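Local coordinates for mitochondrial dynamics protein MID49 (Mus musculus, PDB 4WOY) that recruits the fission mediator dynamin-related protein 1 to the mitochondrial outer membrane, regulates its GTPase activity and is required for mitochondrial fission, at residues R5-E10 with R228-L233; A19-A24 with G55-G60; T214-A219 with V256-G261; V284-L287 with S291-C294. The protein carries 1 engineered substitution. All coordinates share one frame; numbering follows the deposited sequence.

Interaction 1: residues R5-E10 with R228-L233; sequences RLLAFE and RRRLLL
Glu10 and Arg230 face each other across the gap between helix 2-14 and helix 228-241 and join in a salt bridge, a worked example of how one ion pair can tie together helices more than two hundred residues apart. The firmer of its two bonds runs from Arg230 NE to Glu10 OE2, 2.6 Å long with an N-H...O angle of 152°. It reaches OE2 on the syn side of the carboxylate, and the oxygen lies at the edge of the guanidinium, close to its plane. The second bond, from Arg230 NH2 to Glu10 OE1 at 2.9 Å, is weak because it is strongly bent. The grip is therefore side-on, through NE and one terminal nitrogen, and lopsided: the two flat groups are turned 49° against each other. Beside them, the methyl Leu7 CD2 comes to the edge of the guanidinium, 3.4 Å from Arg230 NH2.

Both charged chains are nearly straight. Glu10 carries its CG anti to the backbone N (chi1 180°) and runs out extended to meet the arginine at about a right angle. Arg230 likewise starts with CG anti to N, and from there the extended chain carries NE to the carboxylate; on the way CG passes 3.1 Å from Glu10 OE2. Further out, Leu272 packs against both Leu6 and Arg230, while Leu234 of helix 228-241 touches Leu6, Phe9 and Glu10.

Arg230 NH2 also forms a salt bridge with Glu269 OE1. One guanidinium thus serves two carboxylates, and its charge would be expected to favour the ionised form of the buried Glu10.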
loop_
_atom_site.group_PDB
_atom_site.type_symbol
_atom_site.label_atom_id
_atom_site.label_comp_id
_atom_site.label_asym_id
_atom_site.label_seq_id
_atom_site.Cartn_x
_atom_site.Cartn_y
_atom_site.Cartn_z
ATOM N N ARG A 5 23.609 8.353 -15.912
ATOM C CA ARG A 5 22.382 7.858 -16.529
ATOM C C ARG A 5 21.330 7.589 -15.471
ATOM O O ARG A 5 20.135 7.710 -15.713
ATOM C CB ARG A 5 22.653 6.592 -17.358
ATOM C CG ARG A 5 23.822 6.749 -18.321
ATOM C CD ARG A 5 23.639 5.999 -19.643
ATOM N NE ARG A 5 24.938 5.781 -20.288
ATOM C CZ ARG A 5 25.199 4.824 -21.180
ATOM N NH1 ARG A 5 24.247 3.977 -21.561
ATOM N NH2 ARG A 5 26.423 4.716 -21.693
ATOM N N LEU A 6 21.783 7.200 -14.291
ATOM C CA LEU A 6 20.865 6.913 -13.208
ATOM C C LEU A 6 20.196 8.188 -12.753
ATOM O O LEU A 6 18.996 8.228 -12.565
ATOM C CB LEU A 6 21.611 6.255 -12.050
ATOM C CG LEU A 6 20.727 5.826 -10.885
ATOM C CD1 LEU A 6 21.152 4.446 -10.397
ATOM C CD2 LEU A 6 20.765 6.869 -9.773
ATOM N N LEU A 7 20.996 9.236 -12.593
ATOM C CA LEU A 7 20.498 10.543 -12.175
ATOM C C LEU A 7 19.571 11.102 -13.233
ATOM O O LEU A 7 18.548 11.716 -12.915
ATOM C CB LEU A 7 21.650 11.506 -11.924
ATOM C CG LEU A 7 22.583 11.218 -10.743
ATOM C CD1 LEU A 7 23.548 12.367 -10.543
ATOM C CD2 LEU A 7 21.820 10.937 -9.461
ATOM N N ALA A 8 19.937 10.870 -14.492
ATOM C CA ALA A 8 19.135 11.318 -15.627
ATOM C C ALA A 8 17.756 10.631 -15.656
ATOM O O ALA A 8 16.719 11.281 -15.816
ATOM C CB ALA A 8 19.898 11.070 -16.937
ATOM N N PHE A 9 17.745 9.319 -15.471
ATOM C CA PHE A 9 16.491 8.571 -15.400
ATOM C C PHE A 9 15.620 9.052 -14.238
ATOM O O PHE A 9 14.401 9.246 -14.382
ATOM C CB PHE A 9 16.778 7.077 -15.271
ATOM C CG PHE A 9 15.550 6.235 -15.172
ATOM C CD1 PHE A 9 14.892 5.811 -16.319
ATOM C CD2 PHE A 9 15.053 5.857 -13.934
ATOM C CE1 PHE A 9 13.765 5.028 -16.241
ATOM C CE2 PHE A 9 13.922 5.084 -13.838
ATOM C CZ PHE A 9 13.270 4.665 -15.002
ATOM N N GLU A 10 16.253 9.248 -13.090
ATOM C CA GLU A 10 15.558 9.732 -11.909
ATOM C C GLU A 10 14.923 11.100 -12.238
ATOM O O GLU A 10 13.741 11.360 -11.961
ATOM C CB GLU A 10 16.540 9.811 -10.734
ATOM C CG GLU A 10 15.967 10.311 -9.413
ATOM C CD GLU A 10 17.011 10.325 -8.305
ATOM O OE1 GLU A 10 17.914 11.197 -8.329
ATOM O OE2 GLU A 10 16.933 9.454 -7.415
ATOM N N ARG A 228 18.179 5.544 0.811
ATOM C CA ARG A 228 17.404 4.311 0.735
ATOM C C ARG A 228 16.037 4.557 0.093
ATOM O O ARG A 228 15.688 3.889 -0.879
ATOM C CB ARG A 228 17.221 3.699 2.129
ATOM C CG ARG A 228 18.518 3.283 2.794
ATOM C CD ARG A 228 18.331 3.164 4.305
ATOM N NE ARG A 228 19.592 2.932 5.013
ATOM C CZ ARG A 228 20.379 3.901 5.471
ATOM N NH1 ARG A 228 20.051 5.178 5.275
ATOM N NH2 ARG A 228 21.494 3.594 6.120
ATOM N N ARG A 229 15.287 5.529 0.615
ATOM C CA ARG A 229 13.939 5.818 0.118
ATOM C C ARG A 229 13.989 6.310 -1.313
ATOM O O ARG A 229 13.090 6.053 -2.114
ATOM C CB ARG A 229 13.227 6.864 0.980
ATOM C CG ARG A 229 12.696 6.373 2.308
ATOM C CD ARG A 229 12.319 7.563 3.163
ATOM N NE ARG A 229 13.437 8.513 3.207
ATOM C CZ ARG A 229 13.336 9.804 3.517
ATOM N NH1 ARG A 229 12.159 10.346 3.817
ATOM N NH2 ARG A 229 14.421 10.557 3.524
ATOM N N ARG A 230 15.049 7.031 -1.630
ATOM C CA ARG A 230 15.266 7.470 -2.990
ATOM C C ARG A 230 15.467 6.249 -3.916
ATOM O O ARG A 230 14.947 6.214 -5.039
ATOM C CB ARG A 230 16.458 8.428 -3.014
ATOM C CG ARG A 230 16.874 8.882 -4.368
ATOM C CD ARG A 230 17.494 10.269 -4.293
ATOM N NE ARG A 230 18.349 10.488 -5.447
ATOM C CZ ARG A 230 19.441 11.228 -5.423
ATOM N NH1 ARG A 230 19.801 11.834 -4.297
ATOM N NH2 ARG A 230 20.166 11.356 -6.527
ATOM N N LEU A 231 16.201 5.247 -3.431
ATOM C CA LEU A 231 16.430 4.015 -4.183
ATOM C C LEU A 231 15.140 3.217 -4.382
ATOM O O LEU A 231 14.935 2.595 -5.426
ATOM C CB LEU A 231 17.488 3.136 -3.494
ATOM C CG LEU A 231 17.659 1.756 -4.155
ATOM C CD1 LEU A 231 18.216 1.895 -5.555
ATOM C CD2 LEU A 231 18.534 0.809 -3.335
ATOM N N LEU A 232 14.281 3.207 -3.372
ATOM C CA LEU A 232 13.030 2.475 -3.518
ATOM C C LEU A 232 12.205 3.093 -4.669
ATOM O O LEU A 232 11.616 2.365 -5.479
ATOM C CB LEU A 232 12.241 2.446 -2.194
ATOM C CG LEU A 232 10.796 1.950 -2.237
ATOM C CD1 LEU A 232 10.695 0.508 -2.760
ATOM C CD2 LEU A 232 10.199 2.074 -0.851
ATOM N N LEU A 233 12.201 4.422 -4.758
ATOM C CA LEU A 233 11.449 5.116 -5.815
ATOM C C LEU A 233 12.012 4.825 -7.208
ATOM O O LEU A 233 11.255 4.642 -8.155
ATOM C CB LEU A 233 11.426 6.617 -5.558
ATOM C CG LEU A 233 10.374 6.956 -4.511
ATOM C CD1 LEU A 233 10.547 8.388 -3.985
ATOM C CD2 LEU A 233 8.984 6.743 -5.077
#

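Interaction 2: residues A19-A24 with G55-G60; sequences AHVTLA and GPLYDG
Gly55 O is gripped by two backbone donors, and the tight turn they close carries Leu57 to Val21 and Ala24 of helix 18-42. The donors are Tyr58 N, 2.9 Å from Gly55 O, and Asp59 N, 3.0 Å from the same oxygen. Residues 56-58 accordingly take helical backbone angles for about one turn. Here backbone bonds shape the turn, and an apolar side chain fixes it to the neighbouring helix.

Leu57 does the fastening, and its two methyls have separate tasks. CD1 lies 3.9 Å from Val21 CG1, and CD2 lies 3.9 Å from Ala24 CB, so the fork of the leucine reaches two residues about one helical turn apart. Its CG stands anti to the backbone N (chi1 164°), which carries the fork out toward the helix. The Val21 and Leu57 side chains run alongside each other, pointing opposite ways, each using a branch rather than its stem. At Ala24 the lone CB lets the leucine approach the helix backbone, with Leu57 CD2 4.1 Å from Ala24 C. No hydrogen bond crosses between the segments, and all three touching residues are buried.

Lys25 and Val69 also touch Leu57, and Asp59 OD2 is hydrogen-bonded to Tyr210 OH, which ties the far side of the turn to helix 210-224. A turn with glycine at both ends, following strand 52-54 and packed on the long helix 18-42, fits the nucleotidyltransferase-like fold of the MID51-like domain.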
loop_
_atom_site.group_PDB
_atom_site.type_symbol
_atom_site.label_atom_id
_atom_site.label_comp_id
_atom_site.label_asym_id
_atom_site.label_seq_id
_atom_site.Cartn_x
_atom_site.Cartn_y
_atom_site.Cartn_z
ATOM N N ALA A 19 4.306 21.285 -8.468
ATOM C CA ALA A 19 2.944 21.727 -8.725
ATOM C C ALA A 19 1.991 20.532 -8.740
ATOM O O ALA A 19 0.880 20.594 -8.206
ATOM C CB ALA A 19 2.859 22.515 -10.034
ATOM N N HIS A 20 2.435 19.444 -9.349
ATOM C CA HIS A 20 1.596 18.256 -9.447
ATOM C C HIS A 20 1.424 17.590 -8.079
ATOM O O HIS A 20 0.330 17.094 -7.759
ATOM C CB HIS A 20 2.195 17.276 -10.464
ATOM C CG HIS A 20 2.212 17.805 -11.870
ATOM N ND1 HIS A 20 2.887 17.180 -12.899
ATOM C CD2 HIS A 20 1.633 18.904 -12.416
ATOM C CE1 HIS A 20 2.733 17.875 -14.012
ATOM N NE2 HIS A 20 1.973 18.924 -13.746
ATOM N N VAL A 21 2.483 17.607 -7.266
ATOM C CA VAL A 21 2.420 17.043 -5.915
ATOM C C VAL A 21 1.472 17.863 -5.049
ATOM O O VAL A 21 0.615 17.314 -4.354
ATOM C CB VAL A 21 3.830 16.958 -5.230
ATOM C CG1 VAL A 21 3.707 16.615 -3.734
ATOM C CG2 VAL A 21 4.702 15.943 -5.941
ATOM N N THR A 22 1.610 19.178 -5.116
ATOM C CA THR A 22 0.768 20.077 -4.326
ATOM C C THR A 22 -0.704 19.965 -4.696
ATOM O O THR A 22 -1.591 20.009 -3.821
ATOM C CB THR A 22 1.226 21.532 -4.500
ATOM O OG1 THR A 22 2.608 21.616 -4.142
ATOM C CG2 THR A 22 0.446 22.457 -3.589
ATOM N N LEU A 23 -0.942 19.825 -6.001
ATOM C CA LEU A 23 -2.292 19.701 -6.556
ATOM C C LEU A 23 -2.965 18.387 -6.167
ATOM O O LEU A 23 -4.158 18.341 -5.838
ATOM C CB LEU A 23 -2.271 19.818 -8.098
ATOM C CG LEU A 23 -3.607 19.507 -8.760
ATOM C CD1 LEU A 23 -4.729 20.495 -8.216
ATOM C CD2 LEU A 23 -3.490 19.357 -10.276
ATOM N N ALA A 24 -2.176 17.325 -6.195
ATOM C CA ALA A 24 -2.670 15.999 -5.917
ATOM C C ALA A 24 -3.113 15.888 -4.455
ATOM O O ALA A 24 -4.198 15.370 -4.157
ATOM C CB ALA A 24 -1.603 14.969 -6.237
ATOM N N GLY A 55 0.131 7.566 1.910
ATOM C CA GLY A 55 0.841 6.844 0.875
ATOM C C GLY A 55 2.078 7.606 0.424
ATOM O O GLY A 55 2.407 8.661 0.982
ATOM N N PRO A 56 2.781 7.063 -0.584
ATOM C CA PRO A 56 4.040 7.621 -1.085
ATOM C C PRO A 56 3.912 9.073 -1.540
ATOM O O PRO A 56 4.910 9.811 -1.517
ATOM C CB PRO A 56 4.379 6.708 -2.266
ATOM C CG PRO A 56 3.756 5.390 -1.893
ATOM C CD PRO A 56 2.453 5.778 -1.231
ATOM N N LEU A 57 2.719 9.482 -1.959
ATOM C CA LEU A 57 2.522 10.884 -2.331
ATOM C C LEU A 57 2.788 11.809 -1.138
ATOM O O LEU A 57 3.417 12.854 -1.278
ATOM C CB LEU A 57 1.107 11.125 -2.852
ATOM C CG LEU A 57 0.731 12.610 -2.874
ATOM C CD1 LEU A 57 1.551 13.363 -3.930
ATOM C CD2 LEU A 57 -0.768 12.801 -3.094
ATOM N N TYR A 58 2.312 11.390 0.034
ATOM C CA TYR A 58 2.460 12.165 1.266
ATOM C C TYR A 58 3.760 11.927 2.011
ATOM O O TYR A 58 4.241 12.817 2.692
ATOM C CB TYR A 58 1.288 11.880 2.226
ATOM C CG TYR A 58 -0.022 12.475 1.766
ATOM C CD1 TYR A 58 -0.820 11.819 0.835
ATOM C CD2 TYR A 58 -0.442 13.706 2.234
ATOM C CE1 TYR A 58 -2.018 12.369 0.390
ATOM C CE2 TYR A 58 -1.638 14.274 1.791
ATOM C CZ TYR A 58 -2.419 13.596 0.871
ATOM O OH TYR A 58 -3.602 14.151 0.435
ATOM N N ASP A 59 4.321 10.730 1.904
ATOM C CA ASP A 59 5.450 10.379 2.753
ATOM C C ASP A 59 6.758 10.678 2.064
ATOM O O ASP A 59 7.307 9.849 1.344
ATOM C CB ASP A 59 5.385 8.908 3.128
ATOM C CG ASP A 59 4.199 8.598 3.991
ATOM O OD1 ASP A 59 3.865 9.442 4.849
ATOM O OD2 ASP A 59 3.588 7.528 3.791
ATOM N N GLY A 60 7.259 11.874 2.313
ATOM C CA GLY A 60 8.429 12.357 1.622
ATOM C C GLY A 60 8.063 12.706 0.194
ATOM O O GLY A 60 7.073 12.222 -0.360
#

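Interaction 3: residues T214-A219 with V256-G261; sequences TARLRA and VVLHLG
The guanidinium of Arg216 takes no part in the contact with Leu258: it turns to Glu262, with NE in a salt bridge to Glu262 OE2, and the aliphatic CG does the touching, 3.9 Å from Leu258 CD2. The other flat group, the His259 ring, stacks on Phe282 and has Leu260 CD2 at its edge. The interface itself is thus left to aliphatic carbon, as is usual where helices pack in a protein core.

Its centre is Leu217. The methyl CD2 sits between two partners, 3.8 Å from Leu258 CD2 and 3.9 Å from Val257 CG1. In Leu217 the CG is anti to the carbonyl carbon (chi1 -74°), which swings the end of the chain nearer to helix 250-261 than its first bond would suggest. Leu258 uses the same kind of first torsion from the other side, and the two leucines cross at a slant, whereas Leu217 and Val257 meet at about a right angle.

The short helical segments run broadly in the same direction, 37° apart, with their axes 10.9 Å from each other at closest approach. Helix 228-241 contributes Arg229 and Leu232 against Leu217, and Arg228 and Leu235 against Val257. With no hydrogen bond between the two segments, their attachment rests on dispersion and the exclusion of water, while the charged end of Arg216 is matched at the border by Glu262.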
loop_
_atom_site.group_PDB
_atom_site.type_symbol
_atom_site.label_atom_id
_atom_site.label_comp_id
_atom_site.label_asym_id
_atom_site.label_seq_id
_atom_site.Cartn_x
_atom_site.Cartn_y
_atom_site.Cartn_z
ATOM N N THR A 214 7.782 2.358 6.078
ATOM C CA THR A 214 8.220 3.700 5.710
ATOM C C THR A 214 8.796 4.428 6.926
ATOM O O THR A 214 9.685 5.249 6.771
ATOM C CB THR A 214 7.101 4.542 5.053
ATOM O OG1 THR A 214 6.187 5.009 6.043
ATOM C CG2 THR A 214 6.356 3.720 4.006
ATOM N N ALA A 215 8.320 4.118 8.130
ATOM C CA ALA A 215 8.923 4.712 9.328
ATOM C C ALA A 215 10.366 4.245 9.490
ATOM O O ALA A 215 11.242 5.030 9.878
ATOM C CB ALA A 215 8.126 4.383 10.562
ATOM N N ARG A 216 10.605 2.973 9.181
ATOM C CA ARG A 216 11.935 2.395 9.296
ATOM C C ARG A 216 12.906 3.019 8.274
ATOM O O ARG A 216 14.023 3.407 8.607
ATOM C CB ARG A 216 11.859 0.877 9.106
ATOM C CG ARG A 216 13.182 0.151 9.292
ATOM C CD ARG A 216 13.819 0.533 10.622
ATOM N NE ARG A 216 15.052 -0.200 10.888
ATOM C CZ ARG A 216 15.956 0.153 11.806
ATOM N NH1 ARG A 216 15.773 1.240 12.551
ATOM N NH2 ARG A 216 17.047 -0.584 11.986
ATOM N N LEU A 217 12.448 3.132 7.034
ATOM C CA LEU A 217 13.242 3.705 5.966
ATOM C C LEU A 217 13.543 5.173 6.226
ATOM O O LEU A 217 14.656 5.633 5.974
ATOM C CB LEU A 217 12.521 3.551 4.625
ATOM C CG LEU A 217 12.590 2.113 4.131
ATOM C CD1 LEU A 217 11.797 1.938 2.865
ATOM C CD2 LEU A 217 14.048 1.693 3.952
ATOM N N ARG A 218 12.542 5.905 6.704
ATOM C CA ARG A 218 12.731 7.286 7.087
ATOM C C ARG A 218 13.708 7.368 8.254
ATOM O O ARG A 218 14.587 8.216 8.268
ATOM C CB ARG A 218 11.404 7.938 7.463
ATOM C CG ARG A 218 11.584 9.337 8.051
ATOM C CD ARG A 218 10.290 10.124 8.121
ATOM N NE ARG A 218 9.573 10.137 6.849
ATOM C CZ ARG A 218 8.433 9.487 6.631
ATOM N NH1 ARG A 218 7.879 8.768 7.607
ATOM N NH2 ARG A 218 7.849 9.558 5.439
ATOM N N ALA A 219 13.571 6.456 9.211
ATOM C CA ALA A 219 14.446 6.449 10.385
ATOM C C ALA A 219 15.899 6.241 9.994
ATOM O O ALA A 219 16.795 6.944 10.478
ATOM C CB ALA A 219 14.022 5.393 11.344
ATOM N N VAL A 256 13.487 -5.462 -0.613
ATOM C CA VAL A 256 14.839 -5.400 -1.146
ATOM C C VAL A 256 15.610 -4.302 -0.469
ATOM O O VAL A 256 16.742 -4.512 -0.068
ATOM C CB VAL A 256 14.873 -5.140 -2.648
ATOM C CG1 VAL A 256 16.321 -5.049 -3.093
ATOM C CG2 VAL A 256 14.147 -6.257 -3.409
ATOM N N VAL A 257 15.007 -3.121 -0.364
ATOM C CA VAL A 257 15.701 -1.976 0.227
ATOM C C VAL A 257 15.847 -2.107 1.748
ATOM O O VAL A 257 16.840 -1.660 2.318
ATOM C CB VAL A 257 15.001 -0.655 -0.133
ATOM C CG1 VAL A 257 15.671 0.542 0.606
ATOM C CG2 VAL A 257 15.049 -0.461 -1.646
ATOM N N LEU A 258 14.883 -2.740 2.407
ATOM C CA LEU A 258 15.049 -3.017 3.833
ATOM C C LEU A 258 16.221 -3.970 4.064
ATOM O O LEU A 258 16.969 -3.808 5.005
ATOM C CB LEU A 258 13.762 -3.583 4.440
ATOM C CG LEU A 258 12.716 -2.487 4.707
ATOM C CD1 LEU A 258 11.366 -3.057 5.084
ATOM C CD2 LEU A 258 13.211 -1.521 5.785
ATOM N N HIS A 259 16.384 -4.957 3.196
ATOM C CA HIS A 259 17.471 -5.911 3.332
ATOM C C HIS A 259 18.836 -5.251 3.177
ATOM O O HIS A 259 19.714 -5.427 4.017
ATOM C CB HIS A 259 17.312 -7.036 2.309
ATOM C CG HIS A 259 18.357 -8.102 2.417
ATOM N ND1 HIS A 259 19.511 -8.097 1.661
ATOM C CD2 HIS A 259 18.427 -9.203 3.201
ATOM C CE1 HIS A 259 20.243 -9.150 1.970
ATOM N NE2 HIS A 259 19.606 -9.841 2.899
ATOM N N LEU A 260 19.015 -4.486 2.107
ATOM C CA LEU A 260 20.277 -3.784 1.888
ATOM C C LEU A 260 20.391 -2.644 2.880
ATOM O O LEU A 260 21.437 -2.463 3.504
ATOM C CB LEU A 260 20.372 -3.222 0.463
ATOM C CG LEU A 260 20.085 -4.117 -0.743
ATOM C CD1 LEU A 260 20.407 -3.399 -2.031
ATOM C CD2 LEU A 260 20.875 -5.389 -0.649
ATOM N N GLY A 261 19.283 -1.917 3.052
ATOM C CA GLY A 261 19.254 -0.725 3.886
ATOM C C GLY A 261 19.567 -0.979 5.343
ATOM O O GLY A 261 20.140 -0.106 6.015
#

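Interaction 4: residues V284-L287 with S291-C294; sequences VGSL and SLPC
The first torsion of Ser286 (chi1 -52°) keeps OG beside the backbone N, while that of Leu292 (chi1 -176°) sets CG anti to its own N, and together they bring the serine hydroxyl and a leucine methyl side by side. The setting is the C-terminal end of helix 272-288, where the chain turns out into an extended run in the Mab-21 HhH/H2TH-like domain. It exemplifies a general feature of helical domains: where a helix ends, its last carbonyls lose their usual helical donors, and another donor can replace them.

Here Ser291 N supplies one. It bonds to Ser286 O at 2.9 Å, with an N-H...O angle of 151°, and approaches somewhat tilted from the carbonyl plane. The bond reaches back five residues, so the chain has already left regular helical spacing where it is made. The turn also brings Ser291 O to 3.3 Å from Ser286 CB.

The hydroxyl of Ser286 is engaged within its own helix, hydrogen-bonded to Phe282 O, so that what it offers the following chain is contact rather than a bond. Beyond the turn, Leu292 N is hydrogen-bonded to Asn301 OD1. Leu292 and Cys294 are paired through the backbone with Leu302 and Val300, which gives the extended run a partner. Leu287 points away from the turn and packs on Ile311 and Ile314 of helix 308-317.

Leu292 CD1 comes to rest 3.8 Å from Ser286 OG.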
loop_
_atom_site.group_PDB
_atom_site.type_symbol
_atom_site.label_atom_id
_atom_site.label_comp_id
_atom_site.label_asym_id
_atom_site.label_seq_id
_atom_site.Cartn_x
_atom_site.Cartn_y
_atom_site.Cartn_z
ATOM N N VAL A 284 17.510 -10.927 -8.271
ATOM C CA VAL A 284 17.796 -12.078 -9.115
ATOM C C VAL A 284 18.066 -13.330 -8.276
ATOM O O VAL A 284 17.616 -14.426 -8.614
ATOM C CB VAL A 284 19.006 -11.797 -10.047
ATOM C CG1 VAL A 284 19.644 -13.087 -10.535
ATOM C CG2 VAL A 284 18.584 -10.948 -11.249
ATOM N N GLY A 285 18.743 -13.154 -7.147
ATOM C CA GLY A 285 19.004 -14.257 -6.240
ATOM C C GLY A 285 17.710 -14.746 -5.610
ATOM O O GLY A 285 17.469 -15.943 -5.537
ATOM N N SER A 286 16.873 -13.807 -5.173
ATOM C CA SER A 286 15.580 -14.130 -4.583
ATOM C C SER A 286 14.701 -14.890 -5.560
ATOM O O SER A 286 13.969 -15.806 -5.175
ATOM C CB SER A 286 14.847 -12.858 -4.159
ATOM O OG SER A 286 15.666 -12.025 -3.343
ATOM N N LEU A 287 14.798 -14.508 -6.831
ATOM C CA LEU A 287 13.999 -15.116 -7.881
ATOM C C LEU A 287 14.382 -16.560 -8.149
ATOM O O LEU A 287 13.510 -17.418 -8.300
ATOM C CB LEU A 287 14.129 -14.310 -9.170
ATOM C CG LEU A 287 13.350 -13.012 -9.258
ATOM C CD1 LEU A 287 13.871 -12.147 -10.396
ATOM C CD2 LEU A 287 11.911 -13.357 -9.496
ATOM N N SER A 291 12.025 -16.939 -3.347
ATOM C CA SER A 291 11.703 -16.493 -2.004
ATOM C C SER A 291 12.097 -15.034 -1.766
ATOM O O SER A 291 13.262 -14.672 -1.847
ATOM C CB SER A 291 12.390 -17.396 -0.980
ATOM O OG SER A 291 12.238 -16.867 0.326
ATOM N N LEU A 292 11.112 -14.206 -1.466
ATOM C CA LEU A 292 11.337 -12.829 -1.058
ATOM C C LEU A 292 10.445 -12.540 0.143
ATOM O O LEU A 292 9.310 -12.091 -0.019
ATOM C CB LEU A 292 11.024 -11.858 -2.198
ATOM C CG LEU A 292 11.318 -10.389 -1.901
ATOM C CD1 LEU A 292 12.782 -10.248 -1.558
ATOM C CD2 LEU A 292 10.923 -9.478 -3.078
ATOM N N PRO A 293 10.922 -12.871 1.348
ATOM C CA PRO A 293 10.097 -12.739 2.561
ATOM C C PRO A 293 9.909 -11.290 3.029
ATOM O O PRO A 293 10.774 -10.477 2.750
ATOM C CB PRO A 293 10.866 -13.564 3.602
ATOM C CG PRO A 293 12.267 -13.671 3.082
ATOM C CD PRO A 293 12.206 -13.558 1.588
ATOM N N CYS A 294 8.810 -10.969 3.721
ATOM C CA CYS A 294 8.648 -9.614 4.288
ATOM C C CYS A 294 9.585 -9.385 5.438
ATOM O O CYS A 294 9.685 -10.219 6.320
ATOM C CB CYS A 294 7.241 -9.346 4.798
ATOM S SG CYS A 294 6.137 -8.682 3.648
#

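Overall arrangement
From the N terminus of this predicted cytosolic portion of the protein, helix 2-14 is the first partner, and interaction 1 closes a very long loop by joining it to helix 228-241. Interaction 2 is nested inside that loop, holding the turn at 55-60 to helix 18-42 in the MID51-like domain. Interaction 3 joins helix 210-224 to helix 250-261 and crosses interaction 1, the segments alternating along the chain; the two touch directly, Arg228 NE lying 3.2 Å from Gly261 O in a probable hydrogen bond. Asp59 packs on Arg218, linking interactions 2 and 3. Interaction 4 follows in series, a short local closure at the end of helix 272-288, its centre about 30 Å from that of interaction 2.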